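Local structure of SusD superfamily protein (Parabacteroides distasonis, 3OTN) at residues I286-F291 with K449-K454; V292-K297 with K433-K438; P166-A171 with G188-L193; R122-F127 with W355-Y360; E303-Q306 with N311-G314. The protein probably binds carbohydrate or other nutrients at the outer membrane as a SusD-like protein. One frame throughout, in Å; residues are numbered along the deposited sequence.

Contact 1 (I286-F291 with K449-K454); sequences IPTKEF and KTNWGK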
# COMPACT_ATOMS: atom_id res chain seq x y z
N ILE A 286 -2.24 13.63 -8.69
CA ILE A 286 -2.61 14.96 -8.27
C ILE A 286 -3.85 14.78 -7.40
O ILE A 286 -4.78 14.11 -7.84
CB ILE A 286 -2.97 15.78 -9.52
CG1 ILE A 286 -1.83 15.75 -10.56
CG2 ILE A 286 -3.33 17.26 -9.15
CD1 ILE A 286 -0.50 16.29 -10.05
N PRO A 287 -3.89 15.38 -6.19
CA PRO A 287 -5.08 15.23 -5.36
C PRO A 287 -6.22 16.07 -5.93
O PRO A 287 -5.97 17.09 -6.56
CB PRO A 287 -4.63 15.76 -4.01
CG PRO A 287 -3.66 16.88 -4.37
CD PRO A 287 -3.00 16.44 -5.66
N THR A 288 -7.46 15.65 -5.70
CA THR A 288 -8.59 16.47 -6.10
C THR A 288 -8.76 17.61 -5.11
O THR A 288 -8.53 17.46 -3.91
CB THR A 288 -9.90 15.69 -6.19
OG1 THR A 288 -10.22 15.16 -4.90
CG2 THR A 288 -9.82 14.61 -7.21
N LYS A 289 -9.16 18.75 -5.64
CA LYS A 289 -9.60 19.90 -4.84
C LYS A 289 -10.70 19.48 -3.84
O LYS A 289 -10.66 19.88 -2.70
CB LYS A 289 -10.11 21.00 -5.80
CG LYS A 289 -10.90 22.17 -5.19
CD LYS A 289 -11.55 23.02 -6.32
CE LYS A 289 -12.91 23.63 -5.89
NZ LYS A 289 -12.77 24.73 -4.89
N GLU A 290 -11.64 18.65 -4.27
CA GLU A 290 -12.76 18.16 -3.42
C GLU A 290 -12.32 17.33 -2.21
O GLU A 290 -12.88 17.46 -1.12
CB GLU A 290 -13.78 17.33 -4.24
CG GLU A 290 -14.57 18.11 -5.32
CD GLU A 290 -13.84 18.23 -6.67
OE1 GLU A 290 -12.61 17.91 -6.77
OE2 GLU A 290 -14.50 18.67 -7.62
N PHE A 291 -11.31 16.47 -2.40
CA PHE A 291 -10.76 15.74 -1.27
C PHE A 291 -10.02 16.64 -0.32
O PHE A 291 -10.18 16.53 0.90
CB PHE A 291 -9.86 14.59 -1.71
CG PHE A 291 -9.32 13.78 -0.55
CD1 PHE A 291 -10.18 13.16 0.33
CD2 PHE A 291 -7.94 13.67 -0.34
CE1 PHE A 291 -9.69 12.40 1.41
CE2 PHE A 291 -7.44 12.94 0.73
CZ PHE A 291 -8.31 12.28 1.60
N LYS A 449 -21.33 7.87 -7.68
CA LYS A 449 -21.13 8.75 -8.85
C LYS A 449 -19.90 9.61 -8.61
O LYS A 449 -19.78 10.28 -7.57
CB LYS A 449 -22.32 9.65 -9.06
CG LYS A 449 -22.33 10.34 -10.43
CD LYS A 449 -23.70 10.98 -10.73
CE LYS A 449 -24.00 12.15 -9.78
NZ LYS A 449 -25.25 12.90 -10.13
N THR A 450 -18.97 9.60 -9.57
CA THR A 450 -17.69 10.28 -9.36
C THR A 450 -17.86 11.74 -9.70
O THR A 450 -18.90 12.14 -10.25
CB THR A 450 -16.57 9.72 -10.25
OG1 THR A 450 -16.89 9.97 -11.62
CG2 THR A 450 -16.39 8.24 -10.03
N ASN A 451 -16.82 12.53 -9.39
CA ASN A 451 -16.73 13.96 -9.78
C ASN A 451 -17.00 14.20 -11.27
O ASN A 451 -17.49 15.26 -11.64
CB ASN A 451 -15.34 14.55 -9.44
CG ASN A 451 -15.07 14.57 -7.94
OD1 ASN A 451 -15.99 14.55 -7.16
ND2 ASN A 451 -13.78 14.62 -7.54
N TRP A 452 -16.72 13.19 -12.10
CA TRP A 452 -16.83 13.29 -13.57
C TRP A 452 -18.09 12.62 -14.18
O TRP A 452 -18.13 12.35 -15.38
CB TRP A 452 -15.49 12.78 -14.17
CG TRP A 452 -14.33 13.53 -13.51
CD1 TRP A 452 -13.86 14.79 -13.84
CD2 TRP A 452 -13.57 13.12 -12.35
NE1 TRP A 452 -12.85 15.16 -12.98
CE2 TRP A 452 -12.65 14.17 -12.05
CE3 TRP A 452 -13.57 11.97 -11.54
CZ2 TRP A 452 -11.73 14.09 -10.98
CZ3 TRP A 452 -12.65 11.89 -10.46
CH2 TRP A 452 -11.75 12.95 -10.20
N GLY A 453 -19.12 12.36 -13.36
CA GLY A 453 -20.40 11.77 -13.82
C GLY A 453 -20.50 10.24 -14.00
O GLY A 453 -21.54 9.74 -14.46
N LYS A 454 -19.46 9.49 -13.64
CA LYS A 454 -19.45 8.02 -13.88
C LYS A 454 -19.98 7.28 -12.66
O LYS A 454 -19.69 7.69 -11.53
CB LYS A 454 -18.03 7.55 -14.22
CG LYS A 454 -17.40 8.30 -15.40
CD LYS A 454 -18.21 8.14 -16.70
CE LYS A 454 -17.52 8.87 -17.85
NZ LYS A 454 -18.46 9.15 -18.98
O HOH W 1 -12.53 13.64 -5.04
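The carboxylate of E290 and the amide of N451 approach from opposite directions and end stacked, their planes 23° apart, with E290 OE1 3.6 Å from N451 ND2. A bend at the second torsion of E290 (chi2 85°) places its carboxylate over the amide. Beside this pair, T288 offers its methyl to the edge of the W452 indole, CG2 lying 3.9 Å from CH2 and near the ring plane. T288 is the N-cap of helix 289-292, its OG1 accepting from F291 N at 3.0 Å, and OG1 also donates to a water 2.8 Å away; N451 ND2 donates to the same water, which bridges the segments. A valine in place of T288 would probably leave the F291 amide at the helix start without its cap and break the water link to N451. In segment 449-454, N451 and W452 are the inner residues of a type I turn, T450 to G453, and T450 OG1 accepts from W452 N in an ST turn. N451 CB sits 3.6 Å above the W452 ring, over its centre. T56 of strand 55-56 touches both T288 and W452, and Y64 and Q68 of helix 64-68 pack on the indole.

Contact 2 (V292-K297 with K433-K438); sequences VESFEK and KIRDDK. With ACT (acetate ion), chain I.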
# COMPACT_ATOMS: atom_id res chain seq x y z
N VAL A 292 -9.18 17.52 -0.86
CA VAL A 292 -8.40 18.42 -0.01
C VAL A 292 -9.35 19.26 0.84
O VAL A 292 -9.16 19.42 2.06
CB VAL A 292 -7.43 19.28 -0.83
CG1 VAL A 292 -6.80 20.40 0.03
CG2 VAL A 292 -6.33 18.38 -1.45
N GLU A 293 -10.43 19.76 0.22
CA GLU A 293 -11.36 20.65 0.91
C GLU A 293 -12.33 19.91 1.84
O GLU A 293 -13.10 20.56 2.52
CB GLU A 293 -12.07 21.55 -0.12
CG GLU A 293 -11.00 22.46 -0.78
CD GLU A 293 -11.50 23.43 -1.82
OE1 GLU A 293 -12.69 23.36 -2.19
OE2 GLU A 293 -10.67 24.29 -2.23
N SER A 294 -12.28 18.56 1.87
CA SER A 294 -13.12 17.72 2.76
C SER A 294 -12.58 17.53 4.18
O SER A 294 -13.30 17.04 5.04
CB SER A 294 -13.36 16.33 2.15
OG SER A 294 -12.23 15.47 2.20
N PHE A 295 -11.31 17.86 4.40
CA PHE A 295 -10.70 17.77 5.72
C PHE A 295 -11.37 18.76 6.67
O PHE A 295 -11.79 19.83 6.25
CB PHE A 295 -9.20 18.10 5.69
CG PHE A 295 -8.33 17.00 5.12
CD1 PHE A 295 -8.38 16.68 3.77
CD2 PHE A 295 -7.38 16.37 5.93
CE1 PHE A 295 -7.56 15.71 3.24
CE2 PHE A 295 -6.55 15.39 5.40
CZ PHE A 295 -6.63 15.06 4.07
N GLU A 296 -11.40 18.41 7.95
CA GLU A 296 -11.96 19.23 8.99
C GLU A 296 -11.26 20.60 9.01
O GLU A 296 -10.05 20.71 8.71
CB GLU A 296 -11.81 18.49 10.32
CG GLU A 296 -12.77 18.90 11.44
CD GLU A 296 -12.68 17.96 12.64
OE1 GLU A 296 -12.45 16.73 12.46
OE2 GLU A 296 -12.85 18.45 13.78
N LYS A 297 -12.03 21.66 9.29
CA LYS A 297 -11.48 23.02 9.41
C LYS A 297 -10.39 23.03 10.46
O LYS A 297 -10.54 22.38 11.50
CB LYS A 297 -12.59 24.03 9.77
CG LYS A 297 -12.19 25.50 9.55
N LYS A 433 -17.89 0.69 0.66
CA LYS A 433 -18.32 2.05 0.97
C LYS A 433 -17.28 3.03 0.45
O LYS A 433 -16.09 2.78 0.53
CB LYS A 433 -18.51 2.26 2.48
CG LYS A 433 -19.55 1.35 3.15
CD LYS A 433 -20.96 1.85 2.97
CE LYS A 433 -21.95 0.97 3.74
NZ LYS A 433 -23.31 1.42 3.38
N ILE A 434 -17.76 4.15 -0.08
CA ILE A 434 -16.91 5.25 -0.55
C ILE A 434 -17.30 6.54 0.21
O ILE A 434 -18.49 6.92 0.26
CB ILE A 434 -17.11 5.45 -2.04
CG1 ILE A 434 -16.42 4.32 -2.82
CG2 ILE A 434 -16.60 6.82 -2.50
CD1 ILE A 434 -16.69 4.36 -4.34
N ARG A 435 -16.30 7.20 0.80
CA ARG A 435 -16.55 8.46 1.47
C ARG A 435 -16.84 9.56 0.42
O ARG A 435 -16.03 9.82 -0.45
CB ARG A 435 -15.36 8.87 2.33
CG ARG A 435 -15.68 9.98 3.30
CD ARG A 435 -14.44 10.47 4.04
NE ARG A 435 -14.83 11.28 5.19
CZ ARG A 435 -15.15 12.57 5.15
NH1 ARG A 435 -15.14 13.28 4.01
NH2 ARG A 435 -15.50 13.16 6.28
N ASP A 436 -18.00 10.19 0.52
CA ASP A 436 -18.36 11.30 -0.35
C ASP A 436 -17.74 12.59 0.16
O ASP A 436 -17.90 12.95 1.33
CB ASP A 436 -19.89 11.47 -0.43
CG ASP A 436 -20.29 12.62 -1.35
OD1 ASP A 436 -20.01 12.55 -2.55
OD2 ASP A 436 -20.87 13.59 -0.84
N ASP A 437 -17.03 13.31 -0.70
CA ASP A 437 -16.22 14.46 -0.24
C ASP A 437 -17.09 15.61 0.29
O ASP A 437 -16.76 16.23 1.29
CB ASP A 437 -15.36 14.97 -1.37
CG ASP A 437 -14.34 13.97 -1.83
OD1 ASP A 437 -13.78 13.28 -0.96
OD2 ASP A 437 -14.10 13.88 -3.06
N LYS A 438 -18.20 15.87 -0.40
CA LYS A 438 -19.06 17.00 -0.08
C LYS A 438 -19.81 16.79 1.25
O LYS A 438 -19.85 17.69 2.08
CB LYS A 438 -20.08 17.24 -1.23
C ACT I . -16.83 16.78 5.07
O ACT I . -15.85 16.01 4.90
OXT ACT I . -17.26 17.30 4.03
CH3 ACT I . -17.48 17.08 6.39
O HOH W 2 -13.49 12.96 1.77
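S294 presses its CB against the backbone of D437, 3.5 Å from D437 O, and this is where the contact is tight. Past it, small molecules take over. A water sits among the polar ends, donating to S294 OG and to D437 OD1 and accepting from R435 NH1, each at 2.8 Å; S294 OG also bonds to F291 O, and D437 OD1 pairs with K54. An acetate, probably from the crystallisation liquor, lies close by, against S294 and R435. The chain of R435 is extended from CG to NE, which carries its guanidinium up to the acetate edge-on: NH1 and NH2 both donate to acetate O, at 3.0 and 3.2 Å, while NE forms a salt bridge with D412 of helix 403-418. A methionine in place of R435 would probably leave D412 without its charged mate and the water and acetate without their guanidinium donors. With NE paired to D412 and NH1 and NH2 facing the acetate, the arginine is consistent with a small pocket that can accept an acidic group.

Contact 3 (P166-A171 with G188-L193); sequences PDLLEA and GAVKAL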
# COMPACT_ATOMS: atom_id res chain seq x y z
N PRO A 166 -2.40 -19.88 6.46
CA PRO A 166 -1.44 -20.84 7.03
C PRO A 166 0.01 -20.37 6.99
O PRO A 166 0.75 -20.62 7.94
CB PRO A 166 -1.63 -22.10 6.17
CG PRO A 166 -2.99 -21.99 5.60
CD PRO A 166 -3.26 -20.50 5.42
N ASP A 167 0.42 -19.66 5.94
CA ASP A 167 1.80 -19.11 5.87
C ASP A 167 2.05 -18.18 7.05
O ASP A 167 3.07 -18.27 7.73
CB ASP A 167 2.03 -18.33 4.54
CG ASP A 167 2.37 -19.23 3.34
OD1 ASP A 167 2.49 -20.47 3.47
OD2 ASP A 167 2.52 -18.67 2.21
N LEU A 168 1.09 -17.29 7.30
CA LEU A 168 1.25 -16.27 8.33
C LEU A 168 1.16 -16.91 9.72
O LEU A 168 1.92 -16.53 10.61
CB LEU A 168 0.24 -15.15 8.15
CG LEU A 168 0.60 -14.25 6.96
CD1 LEU A 168 -0.47 -13.24 6.60
CD2 LEU A 168 1.92 -13.49 7.20
N LEU A 169 0.31 -17.92 9.89
CA LEU A 169 0.17 -18.55 11.21
C LEU A 169 1.44 -19.33 11.54
O LEU A 169 1.85 -19.40 12.71
CB LEU A 169 -1.04 -19.47 11.27
CG LEU A 169 -2.43 -18.80 11.22
CD1 LEU A 169 -3.50 -19.91 11.13
CD2 LEU A 169 -2.68 -17.85 12.41
N GLU A 170 2.07 -19.92 10.53
CA GLU A 170 3.35 -20.60 10.75
C GLU A 170 4.44 -19.56 11.03
O GLU A 170 5.22 -19.71 11.99
CB GLU A 170 3.71 -21.48 9.57
CG GLU A 170 2.68 -22.67 9.40
CD GLU A 170 2.80 -23.42 8.08
OE1 GLU A 170 3.72 -23.15 7.28
OE2 GLU A 170 1.96 -24.31 7.84
N ALA A 171 4.47 -18.47 10.25
CA ALA A 171 5.49 -17.42 10.48
C ALA A 171 5.38 -16.83 11.91
O ALA A 171 6.37 -16.56 12.59
CB ALA A 171 5.40 -16.31 9.39
N GLY A 188 6.70 -8.06 13.81
CA GLY A 188 5.78 -6.92 13.67
C GLY A 188 5.15 -6.84 12.27
O GLY A 188 3.97 -6.54 12.14
N ALA A 189 5.94 -7.12 11.23
CA ALA A 189 5.46 -7.17 9.87
C ALA A 189 4.43 -8.29 9.70
O ALA A 189 3.38 -8.08 9.08
CB ALA A 189 6.67 -7.34 8.84
N VAL A 190 4.73 -9.47 10.25
CA VAL A 190 3.81 -10.60 10.18
C VAL A 190 2.50 -10.27 10.85
O VAL A 190 1.43 -10.59 10.32
CB VAL A 190 4.42 -11.88 10.88
CG1 VAL A 190 3.36 -12.96 11.06
CG2 VAL A 190 5.64 -12.37 10.13
N LYS A 191 2.57 -9.67 12.03
CA LYS A 191 1.34 -9.32 12.78
C LYS A 191 0.55 -8.24 12.07
O LYS A 191 -0.66 -8.30 12.06
CB LYS A 191 1.60 -8.86 14.22
CG LYS A 191 2.38 -9.77 15.09
CD LYS A 191 1.69 -11.02 15.39
CE LYS A 191 2.46 -11.84 16.50
NZ LYS A 191 1.60 -12.97 16.84
N ALA A 192 1.22 -7.26 11.48
CA ALA A 192 0.54 -6.17 10.73
C ALA A 192 -0.19 -6.74 9.50
O ALA A 192 -1.35 -6.41 9.25
CB ALA A 192 1.53 -5.09 10.31
N LEU A 193 0.49 -7.58 8.74
CA LEU A 193 -0.10 -8.22 7.59
C LEU A 193 -1.25 -9.12 7.98
O LEU A 193 -2.31 -9.06 7.35
CB LEU A 193 0.92 -9.03 6.79
CG LEU A 193 0.38 -9.74 5.54
CD1 LEU A 193 -0.40 -8.77 4.62
CD2 LEU A 193 1.53 -10.42 4.80
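With CG of L193 trans to the backbone N (chi1 -180°) and CG of L168 trans to the carbonyl carbon (chi1 -74°), the two leucine ends meet at about a right angle. L168 CD1 rests 3.8 Å from L193 CG, and both methyls of L168 reach L193 CD2. V190 fills the next position: its CG1 lies 3.9 Å from the carbonyl oxygen of L168 and slides past L168 CD2, while its other branch, CG2, meets A171 CB at 4.0 Å. The small alanine lets the valine branch come up close to the helix. The side-chain contacts are apolar, and no hydrogen bond spans the two segments. Their axes come within 9.9 Å and run roughly antiparallel, at 144°, in a region whose sequence family belongs to the TPR clan, where antiparallel helix pairs are the rule. Helix 108-133 completes the core, with A123 against L168 and F120 and F127 against L193. Y358 of strand 358-359 also touches L193, while L194 and V197, further along helix 187-202, cover L168.

Contact 4 (R122-F127 with W355-Y360); sequences RALYYF and WSVYRY. With EDO (1,2-ethanediol), chain R; EDO (1,2-ethanediol), chain S.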
# COMPACT_ATOMS: atom_id res chain seq x y z
N ARG A 122 5.32 -14.78 0.63
CA ARG A 122 4.39 -15.47 -0.23
C ARG A 122 2.98 -15.01 0.10
O ARG A 122 2.20 -14.71 -0.79
CB ARG A 122 4.56 -16.99 -0.12
CG ARG A 122 3.58 -17.70 -1.01
CD ARG A 122 3.89 -19.13 -1.19
NE ARG A 122 3.71 -19.91 0.01
CZ ARG A 122 4.08 -21.17 0.14
NH1 ARG A 122 4.65 -21.82 -0.88
NH2 ARG A 122 3.90 -21.79 1.30
N ALA A 123 2.65 -14.97 1.39
CA ALA A 123 1.39 -14.45 1.85
C ALA A 123 1.15 -13.03 1.38
O ALA A 123 0.03 -12.71 0.99
CB ALA A 123 1.25 -14.53 3.39
N LEU A 124 2.17 -12.19 1.44
CA LEU A 124 2.09 -10.79 1.03
C LEU A 124 1.75 -10.65 -0.47
O LEU A 124 0.82 -9.92 -0.85
CB LEU A 124 3.40 -10.05 1.37
CG LEU A 124 3.46 -8.53 1.07
CD1 LEU A 124 2.47 -7.75 1.94
CD2 LEU A 124 4.87 -7.99 1.17
N TYR A 125 2.48 -11.38 -1.31
CA TYR A 125 2.26 -11.31 -2.76
C TYR A 125 0.82 -11.75 -3.10
O TYR A 125 0.14 -11.08 -3.89
CB TYR A 125 3.25 -12.18 -3.52
CG TYR A 125 4.68 -11.65 -3.51
CD1 TYR A 125 4.97 -10.35 -3.91
CD2 TYR A 125 5.73 -12.47 -3.18
CE1 TYR A 125 6.25 -9.88 -3.93
CE2 TYR A 125 7.03 -12.00 -3.17
CZ TYR A 125 7.28 -10.70 -3.54
OH TYR A 125 8.56 -10.23 -3.56
N TYR A 126 0.38 -12.86 -2.50
CA TYR A 126 -0.95 -13.38 -2.73
C TYR A 126 -2.05 -12.47 -2.21
O TYR A 126 -3.09 -12.34 -2.85
CB TYR A 126 -1.13 -14.79 -2.14
CG TYR A 126 -0.76 -15.87 -3.10
CD1 TYR A 126 -1.51 -16.09 -4.26
CD2 TYR A 126 0.34 -16.68 -2.86
CE1 TYR A 126 -1.18 -17.11 -5.14
CE2 TYR A 126 0.68 -17.71 -3.72
CZ TYR A 126 -0.05 -17.91 -4.88
OH TYR A 126 0.33 -18.92 -5.75
N PHE A 127 -1.81 -11.81 -1.08
CA PHE A 127 -2.79 -10.88 -0.51
C PHE A 127 -3.00 -9.70 -1.44
O PHE A 127 -4.13 -9.24 -1.55
CB PHE A 127 -2.34 -10.43 0.90
CG PHE A 127 -3.35 -9.61 1.66
CD1 PHE A 127 -4.67 -10.02 1.77
CD2 PHE A 127 -2.94 -8.48 2.34
CE1 PHE A 127 -5.57 -9.27 2.53
CE2 PHE A 127 -3.83 -7.74 3.12
CZ PHE A 127 -5.15 -8.12 3.19
N TRP A 355 9.39 3.62 0.67
CA TRP A 355 7.91 3.61 0.50
C TRP A 355 7.29 2.57 1.45
O TRP A 355 7.65 1.40 1.41
CB TRP A 355 7.55 3.31 -0.94
CG TRP A 355 6.09 3.13 -1.24
CD1 TRP A 355 5.42 1.93 -1.38
CD2 TRP A 355 5.10 4.15 -1.42
NE1 TRP A 355 4.11 2.16 -1.66
CE2 TRP A 355 3.88 3.50 -1.70
CE3 TRP A 355 5.14 5.55 -1.42
CZ2 TRP A 355 2.70 4.20 -1.94
CZ3 TRP A 355 3.97 6.25 -1.68
CH2 TRP A 355 2.77 5.57 -1.93
N SER A 356 6.37 3.01 2.30
CA SER A 356 5.76 2.10 3.26
C SER A 356 4.80 1.06 2.69
O SER A 356 4.01 1.36 1.81
CB SER A 356 5.01 2.89 4.31
OG SER A 356 5.94 3.58 5.07
N VAL A 357 4.91 -0.16 3.20
CA VAL A 357 3.88 -1.19 3.04
C VAL A 357 3.00 -1.22 4.31
O VAL A 357 1.78 -1.22 4.21
CB VAL A 357 4.51 -2.59 2.74
CG1 VAL A 357 3.46 -3.69 2.73
CG2 VAL A 357 5.27 -2.55 1.43
N TYR A 358 3.62 -1.27 5.49
CA TYR A 358 2.89 -1.10 6.77
C TYR A 358 3.63 -0.13 7.67
O TYR A 358 4.84 -0.25 7.84
CB TYR A 358 2.68 -2.43 7.54
CG TYR A 358 1.63 -3.28 6.90
CD1 TYR A 358 0.30 -2.93 6.97
CD2 TYR A 358 1.98 -4.41 6.16
CE1 TYR A 358 -0.67 -3.67 6.32
CE2 TYR A 358 1.01 -5.15 5.52
CZ TYR A 358 -0.31 -4.78 5.61
OH TYR A 358 -1.27 -5.48 4.97
N ARG A 359 2.90 0.80 8.26
CA ARG A 359 3.40 1.66 9.32
C ARG A 359 2.45 1.63 10.51
O ARG A 359 1.32 1.19 10.41
CB ARG A 359 3.65 3.08 8.82
CG ARG A 359 2.42 3.91 8.45
CD ARG A 359 2.89 5.24 7.97
NE ARG A 359 1.85 6.18 7.51
CZ ARG A 359 1.42 7.26 8.17
NH1 ARG A 359 1.87 7.54 9.39
NH2 ARG A 359 0.54 8.10 7.59
N TYR A 360 2.94 2.03 11.66
CA TYR A 360 2.19 1.91 12.92
C TYR A 360 0.85 2.62 12.93
O TYR A 360 -0.12 2.08 13.50
CB TYR A 360 3.07 2.44 14.04
CG TYR A 360 2.67 2.13 15.46
CD1 TYR A 360 2.34 0.84 15.84
CD2 TYR A 360 2.75 3.10 16.43
CE1 TYR A 360 2.05 0.56 17.16
CE2 TYR A 360 2.47 2.83 17.75
CZ TYR A 360 2.12 1.56 18.10
OH TYR A 360 1.82 1.30 19.40
C1 EDO R . 7.31 -24.76 -1.66
O1 EDO R . 7.89 -25.64 -2.61
C2 EDO R . 6.25 -25.51 -0.86
O2 EDO R . 5.24 -24.60 -0.40
C1 EDO S . -1.41 3.28 21.98
O1 EDO S . -2.32 4.04 22.77
C2 EDO S . -0.70 4.20 20.99
O2 EDO S . 0.63 3.71 20.75
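L124 and Y358 have the most surface covered where helix 108-133 meets strands 355-356 and 358-359, and each finds a different partner. The strands flank strand 249-253 in an antiparallel sheet, and between them the chain turns a corner at a classic beta bulge: V357 and Y358 both face Y251. The bulge residues supply the strand side of the contact. L124, with CG swung trans to the backbone N (chi1 -177°), points its CD1 branch at V357 CG1, 4.3 Å away, a light apolar touch; F33 also packs on L124. One helical turn along, the side chains of F127 and Y358 cross at about a right angle, and the phenol oxygen arrives at the edge of the phenylalanine ring, near its plane. The polar end of Y358 has its real partner in D196 of helix 187-202, to which OH is hydrogen-bonded, so the oxygen can sit beside an aromatic edge in a buried place without losing a bond. D196 also touches F127, while R131 makes a cation-pi interaction with F127. The contact thereby joins the helical N-terminal part of the chain to a sheet formed much later in the sequence. Within the contact itself, F127 CE2 is the ring atom nearest the phenol, 3.9 Å from Y358 OH.

Contact 5 (E303-Q306 with N311-G314); sequences EEKQ and NYKG. With EDO (1,2-ethanediol), chain O.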
# COMPACT_ATOMS: atom_id res chain seq x y z
N GLU A 303 -2.56 22.25 6.19
CA GLU A 303 -1.73 23.46 6.25
C GLU A 303 -0.62 23.34 5.20
O GLU A 303 -0.17 22.22 4.87
CB GLU A 303 -1.14 23.67 7.64
CG GLU A 303 -2.22 23.91 8.68
CD GLU A 303 -1.66 24.12 10.09
OE1 GLU A 303 -0.42 24.11 10.27
OE2 GLU A 303 -2.48 24.29 11.01
N GLU A 304 -0.22 24.48 4.67
CA GLU A 304 0.74 24.54 3.58
C GLU A 304 1.99 23.75 3.92
O GLU A 304 2.58 23.95 4.98
CB GLU A 304 1.12 25.99 3.27
CG GLU A 304 2.12 26.18 2.10
CD GLU A 304 1.58 25.72 0.73
OE1 GLU A 304 0.36 25.72 0.52
OE2 GLU A 304 2.43 25.41 -0.13
N LYS A 305 2.40 22.88 3.00
CA LYS A 305 3.60 22.04 3.17
C LYS A 305 3.54 21.08 4.38
O LYS A 305 4.54 20.80 5.04
CB LYS A 305 4.89 22.90 3.11
CG LYS A 305 5.12 23.47 1.69
CD LYS A 305 6.32 24.38 1.57
CE LYS A 305 6.35 25.10 0.23
NZ LYS A 305 5.30 26.17 0.08
N GLN A 306 2.34 20.53 4.60
CA GLN A 306 2.15 19.36 5.43
C GLN A 306 1.88 18.26 4.43
O GLN A 306 2.83 17.82 3.79
CB GLN A 306 1.06 19.59 6.48
CG GLN A 306 1.49 20.67 7.50
CD GLN A 306 2.66 20.23 8.41
OE1 GLN A 306 2.92 19.05 8.59
NE2 GLN A 306 3.32 21.19 9.01
N ASN A 311 2.58 26.28 -3.54
CA ASN A 311 3.62 27.11 -4.08
C ASN A 311 5.02 26.51 -3.79
O ASN A 311 5.19 25.70 -2.86
CB ASN A 311 3.49 28.54 -3.53
CG ASN A 311 3.84 28.64 -2.05
OD1 ASN A 311 4.96 28.37 -1.65
ND2 ASN A 311 2.87 29.04 -1.24
N TYR A 312 6.00 26.91 -4.59
CA TYR A 312 7.39 26.50 -4.38
C TYR A 312 8.27 27.53 -5.08
O TYR A 312 7.84 28.67 -5.24
CB TYR A 312 7.64 25.03 -4.83
CG TYR A 312 8.75 24.36 -4.05
CD1 TYR A 312 8.58 24.01 -2.71
CD2 TYR A 312 10.00 24.09 -4.64
CE1 TYR A 312 9.64 23.42 -1.96
CE2 TYR A 312 11.04 23.50 -3.90
CZ TYR A 312 10.85 23.17 -2.57
OH TYR A 312 11.88 22.60 -1.88
N LYS A 313 9.53 27.24 -5.32
CA LYS A 313 10.39 28.13 -6.10
C LYS A 313 10.90 27.33 -7.28
O LYS A 313 11.04 26.11 -7.20
CB LYS A 313 11.57 28.62 -5.25
CG LYS A 313 11.17 29.30 -3.94
CD LYS A 313 12.36 30.06 -3.29
CE LYS A 313 12.05 30.47 -1.84
NZ LYS A 313 13.07 31.37 -1.25
N GLY A 314 11.17 28.02 -8.38
CA GLY A 314 11.80 27.39 -9.54
C GLY A 314 13.22 26.97 -9.18
O GLY A 314 13.91 27.66 -8.45
C1 EDO O . -0.14 30.38 -3.45
O1 EDO O . 0.33 29.73 -2.27
C2 EDO O . -1.64 30.65 -3.32
O2 EDO O . -2.35 29.42 -3.45
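K305 NZ is gripped by three oxygens. It donates to N311 OD1 at 2.8 Å and to the backbone N311 O at 3.0 Å, approaching from above the carbonyl plane in both cases, and it forms a salt bridge with E304 OE2, also at 3.0 Å. The bend at its last torsion (chi4 71°) turns the ammonium group toward these acceptors, and its CE then lies 3.8 Å from Y312 CD1, at the edge of that ring. E304 approaches more loosely: its side chain crosses that of N311 obliquely, carboxylate and amide planes only 18° apart, with OE2 3.8 Å from ND2. The amide nitrogen is used instead by an ethanediol, probably from the crystallisation liquor, whose O1 accepts an almost straight bond from N311 ND2 at 2.8 Å. Further out, T310 holds E304 through OE1 and also bonds to the ethanediol, while D346 and Q342 fix the hydroxyl of Y312. Behind the lysine is a type II turn from E303 to Q306, closed by Q306 N to E303 O, with K305 at its third position. The arrangement is a surface turn in which E304 and K305 reach onto strand 308-312, the middle strand of a three-stranded antiparallel sheet.

Overall arrangement
Two pairs of contacts adjoin, and contact 5 stands apart. Contacts 3 and 4, with centres about 10 Å apart, touch through the D167-R122 salt bridge and the packing of L193 on F127 and Y358, so helices 108-133, 156-172 and 187-202 share one core with strand 358-359. Contacts 1 and 2, with centres about 11 Å apart, adjoin through helix 289-292 and D437, on the opposite side of the chain's centre from contact 3. Contact 5 lies in the same C-terminal half of the chain, its centre about 22 Å from that of contact 2. Along the chain, contact 3 is nested within contact 4, and contact 5 within contact 2, itself within contact 1. Contact 4 crosses contacts 1 and 2, tying early helices to later sequence.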